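Local structure of beta2-microglobulin (Anolis carolinensis, 7CPO) at residues Val9-Pro14 with Ala68-Asp73; Cys25-Phe30 with Ile35-Leu40; Cys80-Ile85 with Met91-Asp96. The protein serves as the light chain of the MHC class I complex, pairing non-covalently with the heavy chain and probably stabilising it for peptide display. All blocks are in the same frame, centred on the assembly; numbering follows the deposited sequence.

From the N terminus, strand 6-11 is the first to be used: its end meets Ala68-Asp73 in contact 1, closing a long loop that spans much of the immunoglobulin domain. Within that loop lies contact 2, a short closure in which strand 21-30 folds over to strand 36-41 and so brings the two sheets of the sandwich together. Contact 3 follows both in the chain and pairs strands 78-83 and 91-94 as a hairpin at the edge of the second sheet. The Cys25-Cys80 disulfide ties contact 2 to contact 3. Val9 packs on both cysteines, and Phe11 on Leu95, so contact 1 also adjoins the hairpin.

Contact 1: Val9-Pro14 with Ala68-Asp73; sequences VYFRHP and AKVIPD
Phe11 reaches over to Val70 and Pro72 near one end of the immunoglobulin C1-set beta-sandwich, where strands 6-11 and 62-70 run out into loops. The two strands belong to one sheet but are not neighbours, since strand 21-30 lies between them; the CA atoms of Phe11 and Val70 are accordingly 9.4 Å apart, and it is the length of the Phe11 side chain that covers most of the distance.

What joins the segments is apolar. Phe11 has CG anti to its carbonyl carbon (chi1 -75°), which sends the ring into the interior between the sheets, where its CE1 and CZ come near Val70 and Pro72. CE1 meets Val70 CG1 at 3.9 Å, the two side chains crossing at about a right angle, while CZ approaches Pro72 CG more loosely, at 4.3 Å. Both partners come to the ring obliquely. Phe78, from the other sheet, also meets the Phe11 ring, edge-to-face.

Polar bonding is directed elsewhere. The backbones of Arg12 and Val70 bond to Thr22 and Asn21 of the intervening strand 21-30, and Phe11 O accepts a hydrogen bond from Arg206 of the MHC class I heavy chain. Arg12 forms salt bridges with Asp240 and Glu188 of that same chain, so the segment that buries Phe11 inside the domain also faces the partner subunit.

At Val70 the two branches differ: CG1 touches the ring, whereas CG2 stays 5.9 Å from Phe11 CE1.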
loop_
_atom_site.group_PDB
_atom_site.type_symbol
_atom_site.label_atom_id
_atom_site.label_comp_id
_atom_site.label_asym_id
_atom_site.label_seq_id
_atom_site.Cartn_x
_atom_site.Cartn_y
_atom_site.Cartn_z
ATOM N N VAL B 9 2.954 13.293 6.771
ATOM C CA VAL B 9 4.395 13.450 6.924
ATOM C C VAL B 9 4.784 13.074 8.348
ATOM O O VAL B 9 4.039 13.332 9.300
ATOM C CB VAL B 9 4.842 14.890 6.596
ATOM C CG1 VAL B 9 4.501 15.233 5.149
ATOM C CG2 VAL B 9 4.212 15.895 7.572
ATOM N N TYR B 10 5.956 12.453 8.497
ATOM C CA TYR B 10 6.365 11.958 9.810
ATOM C C TYR B 10 7.838 11.567 9.761
ATOM O O TYR B 10 8.395 11.333 8.683
ATOM C CB TYR B 10 5.513 10.758 10.252
ATOM C CG TYR B 10 5.367 9.703 9.166
ATOM C CD1 TYR B 10 6.143 8.548 9.179
ATOM C CD2 TYR B 10 4.468 9.880 8.114
ATOM C CE1 TYR B 10 6.022 7.590 8.170
ATOM C CE2 TYR B 10 4.350 8.943 7.101
ATOM C CZ TYR B 10 5.120 7.796 7.137
ATOM O OH TYR B 10 4.981 6.869 6.133
ATOM N N PHE B 11 8.455 11.511 10.945
ATOM C CA PHE B 11 9.754 10.910 11.192
ATOM C C PHE B 11 9.573 9.482 11.679
ATOM O O PHE B 11 8.542 9.131 12.255
ATOM C CB PHE B 11 10.530 11.673 12.267
ATOM C CG PHE B 11 11.111 12.978 11.819
ATOM C CD1 PHE B 11 11.713 13.104 10.587
ATOM C CD2 PHE B 11 11.085 14.074 12.668
ATOM C CE1 PHE B 11 12.261 14.307 10.194
ATOM C CE2 PHE B 11 11.621 15.274 12.282
ATOM C CZ PHE B 11 12.210 15.396 11.043
ATOM N N ARG B 12 10.616 8.665 11.493
ATOM C CA ARG B 12 10.584 7.312 12.049
ATOM C C ARG B 12 10.594 7.349 13.574
ATOM O O ARG B 12 9.862 6.590 14.227
ATOM C CB ARG B 12 11.757 6.482 11.513
ATOM C CG ARG B 12 12.045 5.202 12.308
ATOM C CD ARG B 12 10.910 4.187 12.162
ATOM N NE ARG B 12 11.171 2.925 12.858
ATOM C CZ ARG B 12 10.886 2.719 14.138
ATOM N NH1 ARG B 12 10.353 3.696 14.856
ATOM N NH2 ARG B 12 11.136 1.554 14.709
ATOM N N HIS B 13 11.427 8.214 14.159
ATOM C CA HIS B 13 11.422 8.488 15.590
ATOM C C HIS B 13 11.071 9.953 15.848
ATOM O O HIS B 13 11.292 10.808 14.986
ATOM C CB HIS B 13 12.781 8.190 16.238
ATOM C CG HIS B 13 13.346 6.850 15.891
ATOM N ND1 HIS B 13 12.976 5.694 16.545
ATOM C CD2 HIS B 13 14.280 6.488 14.980
ATOM C CE1 HIS B 13 13.650 4.674 16.041
ATOM N NE2 HIS B 13 14.446 5.129 15.091
ATOM N N PRO B 14 10.520 10.271 17.019
ATOM C CA PRO B 14 10.406 11.686 17.414
ATOM C C PRO B 14 11.779 12.351 17.388
ATOM O O PRO B 14 12.771 11.781 17.851
ATOM C CB PRO B 14 9.832 11.616 18.836
ATOM C CG PRO B 14 10.151 10.211 19.319
ATOM C CD PRO B 14 10.104 9.345 18.090
ATOM N N ALA B 68 13.756 10.078 3.099
ATOM C CA ALA B 68 15.159 10.462 3.053
ATOM C C ALA B 68 15.702 10.500 4.468
ATOM O O ALA B 68 14.992 10.876 5.400
ATOM C CB ALA B 68 15.362 11.822 2.383
ATOM N N LYS B 69 16.949 10.073 4.621
ATOM C CA LYS B 69 17.621 10.191 5.901
ATOM C C LYS B 69 17.956 11.656 6.159
ATOM O O LYS B 69 18.170 12.442 5.230
ATOM C CB LYS B 69 18.885 9.330 5.934
ATOM C CG LYS B 69 18.627 7.830 6.152
ATOM C CD LYS B 69 19.892 7.087 6.615
ATOM C CE LYS B 69 21.023 7.160 5.573
ATOM N NZ LYS B 69 21.284 5.856 4.874
ATOM N N VAL B 70 17.965 12.032 7.436
ATOM C CA VAL B 70 18.179 13.419 7.823
ATOM C C VAL B 70 18.572 13.446 9.290
ATOM O O VAL B 70 18.290 12.507 10.039
ATOM C CB VAL B 70 16.916 14.277 7.550
ATOM C CG1 VAL B 70 15.879 14.075 8.646
ATOM C CG2 VAL B 70 17.305 15.737 7.431
ATOM N N ILE B 71 19.248 14.511 9.698
ATOM C CA ILE B 71 19.671 14.719 11.076
ATOM C C ILE B 71 18.993 15.977 11.601
ATOM O O ILE B 71 19.378 17.096 11.232
ATOM C CB ILE B 71 21.196 14.814 11.197
ATOM C CG1 ILE B 71 21.876 13.646 10.486
ATOM C CG2 ILE B 71 21.607 14.838 12.653
ATOM C CD1 ILE B 71 23.378 13.599 10.749
ATOM N N PRO B 72 17.985 15.856 12.445
ATOM C CA PRO B 72 17.274 17.043 12.929
ATOM C C PRO B 72 18.149 17.985 13.759
ATOM O O PRO B 72 19.168 17.598 14.337
ATOM C CB PRO B 72 16.131 16.456 13.771
ATOM C CG PRO B 72 15.919 15.062 13.214
ATOM C CD PRO B 72 17.278 14.595 12.776
ATOM N N ASP B 73 17.735 19.254 13.773
ATOM C CA ASP B 73 18.139 20.253 14.756
ATOM C C ASP B 73 16.987 21.246 14.885
ATOM O O ASP B 73 16.060 21.254 14.070
ATOM C CB ASP B 73 19.446 20.951 14.361
ATOM C CG ASP B 73 19.451 21.394 12.916
ATOM O OD1 ASP B 73 20.447 21.111 12.224
ATOM O OD2 ASP B 73 18.463 22.020 12.470
#

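Contact 2: Cys25-Phe30 with Ile35-Leu40; sequences CYAESF and INITLL
The Phe30 ring lies flat beneath the tip of Ile35, whose CD1 sits 3.8 Å from the ring centroid and only 4° off its normal, a CH-pi contact almost exactly over the centre of the face. Ile35 is extended, CG1 anti to the backbone N (chi1 -161°), and this stretches CD1 over the ring while the shorter branch, CG2, touches the rim at Phe30 CZ (3.9 Å). The two side chains cross at about a right angle. Were Phe30 replaced by an alanine, Ile35 CD1 would probably lose its aromatic platform and a gap would be likely to open beside it.

Away from the ring, CD1 of Ile35 also rests on Ala27 CB at 4.0 Å, so the methyl touches both the Phe30 face and Ala27, which lie in directions roughly at a right angle. Ile37 takes over next: its CD1 joins Ile35 at Ala27, and its CG2 lies 3.7 Å from Cys25 SG. Leu39 completes the row, placing CD1 4.0 Å from Cys25 CB.

Strands 25-28 and 36-40 belong to opposite sheets of the sandwich, their axes 8.5 Å apart at closest and running nearly antiparallel. Cys25 continues into the domain's disulfide with Cys80, and His84 meets the Phe30 ring edge-to-face. Every contact across the two segments is apolar, which implies that shape and burial hold the sheets together here, with the disulfide from Cys25 to Cys80 adding a covalent tie.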
loop_
_atom_site.group_PDB
_atom_site.type_symbol
_atom_site.label_atom_id
_atom_site.label_comp_id
_atom_site.label_asym_id
_atom_site.label_seq_id
_atom_site.Cartn_x
_atom_site.Cartn_y
_atom_site.Cartn_z
ATOM N N CYS B 25 7.181 11.114 3.551
ATOM C CA CYS B 25 5.939 11.678 3.045
ATOM C C CYS B 25 5.160 10.578 2.327
ATOM O O CYS B 25 5.697 9.897 1.446
ATOM C CB CYS B 25 6.205 12.870 2.123
ATOM S SG CYS B 25 4.675 13.598 1.454
ATOM N N TYR B 26 3.898 10.402 2.707
ATOM C CA TYR B 26 3.098 9.266 2.270
ATOM C C TYR B 26 1.765 9.755 1.725
ATOM O O TYR B 26 1.066 10.531 2.382
ATOM C CB TYR B 26 2.884 8.285 3.419
ATOM C CG TYR B 26 2.041 7.097 3.058
ATOM C CD1 TYR B 26 2.491 6.145 2.151
ATOM C CD2 TYR B 26 0.785 6.921 3.624
ATOM C CE1 TYR B 26 1.709 5.049 1.823
ATOM C CE2 TYR B 26 0.002 5.839 3.297
ATOM C CZ TYR B 26 0.466 4.906 2.394
ATOM O OH TYR B 26 -0.316 3.823 2.068
ATOM N N ALA B 27 1.430 9.312 0.523
ATOM C CA ALA B 27 0.207 9.690 -0.157
ATOM C C ALA B 27 -0.571 8.433 -0.491
ATOM O O ALA B 27 0.011 7.418 -0.876
ATOM C CB ALA B 27 0.488 10.470 -1.439
ATOM N N GLU B 28 -1.886 8.503 -0.347
ATOM C CA GLU B 28 -2.727 7.354 -0.614
ATOM C C GLU B 28 -4.093 7.857 -1.052
ATOM O O GLU B 28 -4.388 9.051 -0.978
ATOM C CB GLU B 28 -2.811 6.432 0.614
ATOM C CG GLU B 28 -3.621 6.960 1.796
ATOM C CD GLU B 28 -3.938 5.861 2.804
ATOM O OE1 GLU B 28 -3.297 4.796 2.726
ATOM O OE2 GLU B 28 -4.812 6.048 3.676
ATOM N N SER B 29 -4.907 6.933 -1.556
ATOM C CA SER B 29 -6.306 7.171 -1.887
ATOM C C SER B 29 -6.492 8.079 -3.102
ATOM O O SER B 29 -7.562 8.655 -3.276
ATOM C CB SER B 29 -7.058 7.732 -0.675
ATOM O OG SER B 29 -6.911 6.857 0.431
ATOM N N PHE B 30 -5.500 8.194 -3.985
ATOM C CA PHE B 30 -5.597 9.086 -5.139
ATOM C C PHE B 30 -5.695 8.298 -6.442
ATOM O O PHE B 30 -5.415 7.100 -6.514
ATOM C CB PHE B 30 -4.407 10.057 -5.199
ATOM C CG PHE B 30 -3.054 9.376 -5.260
ATOM C CD1 PHE B 30 -2.441 9.123 -6.482
ATOM C CD2 PHE B 30 -2.397 8.992 -4.093
ATOM C CE1 PHE B 30 -1.201 8.497 -6.541
ATOM C CE2 PHE B 30 -1.161 8.363 -4.144
ATOM C CZ PHE B 30 -0.563 8.121 -5.369
ATOM N N ILE B 35 1.806 11.262 -9.820
ATOM C CA ILE B 35 1.878 12.145 -8.666
ATOM C C ILE B 35 3.342 12.500 -8.446
ATOM O O ILE B 35 4.237 11.678 -8.665
ATOM C CB ILE B 35 1.243 11.488 -7.416
ATOM C CG1 ILE B 35 0.891 12.538 -6.352
ATOM C CG2 ILE B 35 2.159 10.408 -6.848
ATOM C CD1 ILE B 35 0.102 11.975 -5.152
ATOM N N ASN B 36 3.583 13.737 -8.031
ATOM C CA ASN B 36 4.934 14.181 -7.741
ATOM C C ASN B 36 5.009 14.622 -6.289
ATOM O O ASN B 36 4.213 15.453 -5.840
ATOM C CB ASN B 36 5.371 15.298 -8.684
ATOM C CG ASN B 36 6.828 15.654 -8.492
ATOM O OD1 ASN B 36 7.716 14.891 -8.880
ATOM N ND2 ASN B 36 7.089 16.808 -7.878
ATOM N N ILE B 37 5.970 14.056 -5.562
ATOM C CA ILE B 37 6.112 14.229 -4.126
ATOM C C ILE B 37 7.552 14.626 -3.865
ATOM O O ILE B 37 8.470 13.858 -4.169
ATOM C CB ILE B 37 5.758 12.946 -3.365
ATOM C CG1 ILE B 37 4.283 12.613 -3.581
ATOM C CG2 ILE B 37 6.079 13.106 -1.898
ATOM C CD1 ILE B 37 3.970 11.155 -3.531
ATOM N N THR B 38 7.749 15.820 -3.310
ATOM C CA THR B 38 9.076 16.384 -3.099
ATOM C C THR B 38 9.265 16.675 -1.619
ATOM O O THR B 38 8.468 17.408 -1.022
ATOM C CB THR B 38 9.271 17.661 -3.920
ATOM O OG1 THR B 38 9.135 17.361 -5.312
ATOM C CG2 THR B 38 10.652 18.236 -3.675
ATOM N N LEU B 39 10.310 16.091 -1.033
ATOM C CA LEU B 39 10.687 16.371 0.347
ATOM C C LEU B 39 11.428 17.692 0.414
ATOM O O LEU B 39 12.395 17.904 -0.324
ATOM C CB LEU B 39 11.586 15.271 0.899
ATOM C CG LEU B 39 10.933 13.976 1.345
ATOM C CD1 LEU B 39 9.754 13.632 0.434
ATOM C CD2 LEU B 39 11.992 12.890 1.359
ATOM N N LEU B 40 10.995 18.569 1.315
ATOM C CA LEU B 40 11.591 19.889 1.468
ATOM C C LEU B 40 12.179 20.044 2.859
ATOM O O LEU B 40 11.565 19.643 3.855
ATOM C CB LEU B 40 10.574 20.997 1.224
ATOM C CG LEU B 40 9.879 20.962 -0.131
ATOM C CD1 LEU B 40 8.713 21.940 -0.143
ATOM C CD2 LEU B 40 10.877 21.273 -1.235
#

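Contact 3: Cys80-Ile85 with Met91-Asp96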
loop_
_atom_site.group_PDB
_atom_site.type_symbol
_atom_site.label_atom_id
_atom_site.label_comp_id
_atom_site.label_asym_id
_atom_site.label_seq_id
_atom_site.Cartn_x
_atom_site.Cartn_y
_atom_site.Cartn_z
ATOM N N CYS B 80 6.596 18.640 2.797
ATOM C CA CYS B 80 6.398 17.774 1.652
ATOM C C CYS B 80 5.498 18.493 0.658
ATOM O O CYS B 80 4.431 18.983 1.024
ATOM C CB CYS B 80 5.787 16.429 2.086
ATOM S SG CYS B 80 5.207 15.425 0.701
ATOM N N LYS B 81 5.933 18.563 -0.590
ATOM C CA LYS B 81 5.176 19.209 -1.650
ATOM C C LYS B 81 4.579 18.133 -2.549
ATOM O O LYS B 81 5.316 17.374 -3.190
ATOM C CB LYS B 81 6.075 20.154 -2.443
ATOM C CG LYS B 81 5.390 20.940 -3.546
ATOM C CD LYS B 81 6.441 21.699 -4.353
ATOM C CE LYS B 81 5.956 22.050 -5.751
ATOM N NZ LYS B 81 7.008 22.783 -6.531
ATOM N N VAL B 82 3.249 18.076 -2.599
ATOM C CA VAL B 82 2.508 17.095 -3.388
ATOM C C VAL B 82 1.827 17.814 -4.548
ATOM O O VAL B 82 1.069 18.767 -4.334
ATOM C CB VAL B 82 1.463 16.361 -2.529
ATOM C CG1 VAL B 82 0.626 15.411 -3.396
ATOM C CG2 VAL B 82 2.132 15.629 -1.369
ATOM N N GLU B 83 2.084 17.347 -5.767
ATOM C CA GLU B 83 1.402 17.829 -6.962
ATOM C C GLU B 83 0.606 16.691 -7.592
ATOM O O GLU B 83 1.121 15.573 -7.730
ATOM C CB GLU B 83 2.399 18.386 -7.973
ATOM C CG GLU B 83 3.392 19.333 -7.371
ATOM C CD GLU B 83 4.586 19.519 -8.263
ATOM O OE1 GLU B 83 5.694 19.062 -7.906
ATOM O OE2 GLU B 83 4.404 20.102 -9.345
ATOM N N HIS B 84 -0.636 16.977 -7.985
ATOM C CA HIS B 84 -1.522 15.953 -8.530
ATOM C C HIS B 84 -2.620 16.613 -9.349
ATOM O O HIS B 84 -2.998 17.757 -9.097
ATOM C CB HIS B 84 -2.139 15.091 -7.420
ATOM C CG HIS B 84 -2.929 13.925 -7.927
ATOM N ND1 HIS B 84 -4.293 13.820 -7.758
ATOM C CD2 HIS B 84 -2.549 12.815 -8.601
ATOM C CE1 HIS B 84 -4.717 12.694 -8.303
ATOM N NE2 HIS B 84 -3.678 12.064 -8.817
ATOM N N ILE B 85 -3.158 15.846 -10.303
ATOM C CA ILE B 85 -4.165 16.349 -11.242
ATOM C C ILE B 85 -5.375 16.938 -10.527
ATOM O O ILE B 85 -6.045 17.826 -11.067
ATOM C CB ILE B 85 -4.588 15.217 -12.197
ATOM C CG1 ILE B 85 -5.494 15.745 -13.306
ATOM C CG2 ILE B 85 -5.276 14.119 -11.431
ATOM C CD1 ILE B 85 -4.756 16.054 -14.565
ATOM N N MET B 91 0.376 21.491 -3.050
ATOM C CA MET B 91 0.012 21.531 -1.641
ATOM C C MET B 91 1.194 21.122 -0.774
ATOM O O MET B 91 1.777 20.053 -0.981
ATOM C CB MET B 91 -1.169 20.611 -1.362
ATOM C CG MET B 91 -1.966 21.025 -0.166
ATOM S SD MET B 91 -3.731 20.900 -0.474
ATOM C CE MET B 91 -4.074 22.273 -1.569
ATOM N N ILE B 92 1.536 21.963 0.201
ATOM C CA ILE B 92 2.663 21.718 1.088
ATOM C C ILE B 92 2.119 21.217 2.412
ATOM O O ILE B 92 1.169 21.790 2.958
ATOM C CB ILE B 92 3.521 22.983 1.277
ATOM C CG1 ILE B 92 4.593 23.061 0.188
ATOM C CG2 ILE B 92 4.209 22.962 2.636
ATOM C CD1 ILE B 92 4.042 23.424 -1.187
ATOM N N TYR B 93 2.704 20.130 2.910
ATOM C CA TYR B 93 2.353 19.523 4.187
ATOM C C TYR B 93 3.558 19.690 5.092
ATOM O O TYR B 93 4.609 19.087 4.841
ATOM C CB TYR B 93 1.996 18.047 4.025
ATOM C CG TYR B 93 0.757 17.837 3.207
ATOM C CD1 TYR B 93 -0.455 17.558 3.822
ATOM C CD2 TYR B 93 0.790 17.939 1.818
ATOM C CE1 TYR B 93 -1.610 17.373 3.076
ATOM C CE2 TYR B 93 -0.362 17.762 1.057
ATOM C CZ TYR B 93 -1.560 17.479 1.695
ATOM O OH TYR B 93 -2.709 17.301 0.957
ATOM N N LYS B 94 3.410 20.522 6.126
ATOM C CA LYS B 94 4.487 20.802 7.062
ATOM C C LYS B 94 4.464 19.775 8.183
ATOM O O LYS B 94 3.405 19.323 8.625
ATOM C CB LYS B 94 4.364 22.220 7.651
ATOM C CG LYS B 94 4.036 23.360 6.652
ATOM C CD LYS B 94 5.099 24.476 6.633
ATOM C CE LYS B 94 4.879 25.485 5.481
ATOM N NZ LYS B 94 5.995 25.474 4.453
ATOM N N LEU B 95 5.646 19.409 8.650
ATOM C CA LEU B 95 5.775 18.485 9.765
ATOM C C LEU B 95 5.994 19.289 11.038
ATOM O O LEU B 95 6.872 20.157 11.080
ATOM C CB LEU B 95 6.942 17.529 9.527
ATOM C CG LEU B 95 7.473 16.772 10.738
ATOM C CD1 LEU B 95 6.549 15.617 11.050
ATOM C CD2 LEU B 95 8.867 16.273 10.448
ATOM N N ASP B 96 5.205 19.023 12.073
ATOM C CA ASP B 96 5.439 19.740 13.319
ATOM C C ASP B 96 5.847 18.774 14.421
ATOM O O ASP B 96 5.543 17.577 14.361
ATOM C CB ASP B 96 4.223 20.599 13.741
ATOM C CG ASP B 96 3.060 19.780 14.249
ATOM O OD1 ASP B 96 2.669 18.815 13.560
ATOM O OD2 ASP B 96 2.523 20.125 15.321
#
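Tyr93 faces Cys80 across an antiparallel beta hairpin, and the two residues are joined by a pair of backbone hydrogen bonds. Tyr93 N donates to Cys80 O at 2.8 Å, in the carbonyl plane, whereas the return bond from Cys80 N to Tyr93 O is more bent (136° at the hydrogen). Two residues along, Val82 N to Met91 O is almost straight, at 2.9 Å and 178°, and Met91 N bonds back to Val82 O. Between these hydrogen-bonded pairs lies the non-hydrogen-bonded pair Lys81-Ile92, where Ile92 CA comes within 3.3 Å of Cys80 O in a CA-H...O contact. That carbonyl oxygen thus receives both an N-H and a C-H.

The Tyr93 side chain leaves the strand with CB 4.0 Å from Cys80 O. Its CG stands anti to the carbonyl carbon (chi1 -65°), which turns the ring back along its own strand toward Met91, one edge facing strand 80-83. CD2 comes next, 3.9 Å from Cys80 O, with the oxygen at the ring edge and near its plane. CE2 then meets Val82 CG2 at 4.1 Å, an oblique approach, and the terminal OH ends beside Met91 CG of its own strand, 4.0 Å away. On the other face of the sheet Ile92 CD1 packs against the apolar part of the Lys81 chain, nearest at CG (3.7 Å).

Strand 91-94 is the outermost strand of its sheet within this chain, with 78-83 next to it. On its other side 78-83 bonds to strand 36-41, through Lys81 with Thr38 and Glu83 with Asn36. Cys80 and Tyr93 face into the sandwich, where Val9 and Val7 of strand 6-11 meet them from the opposite sheet.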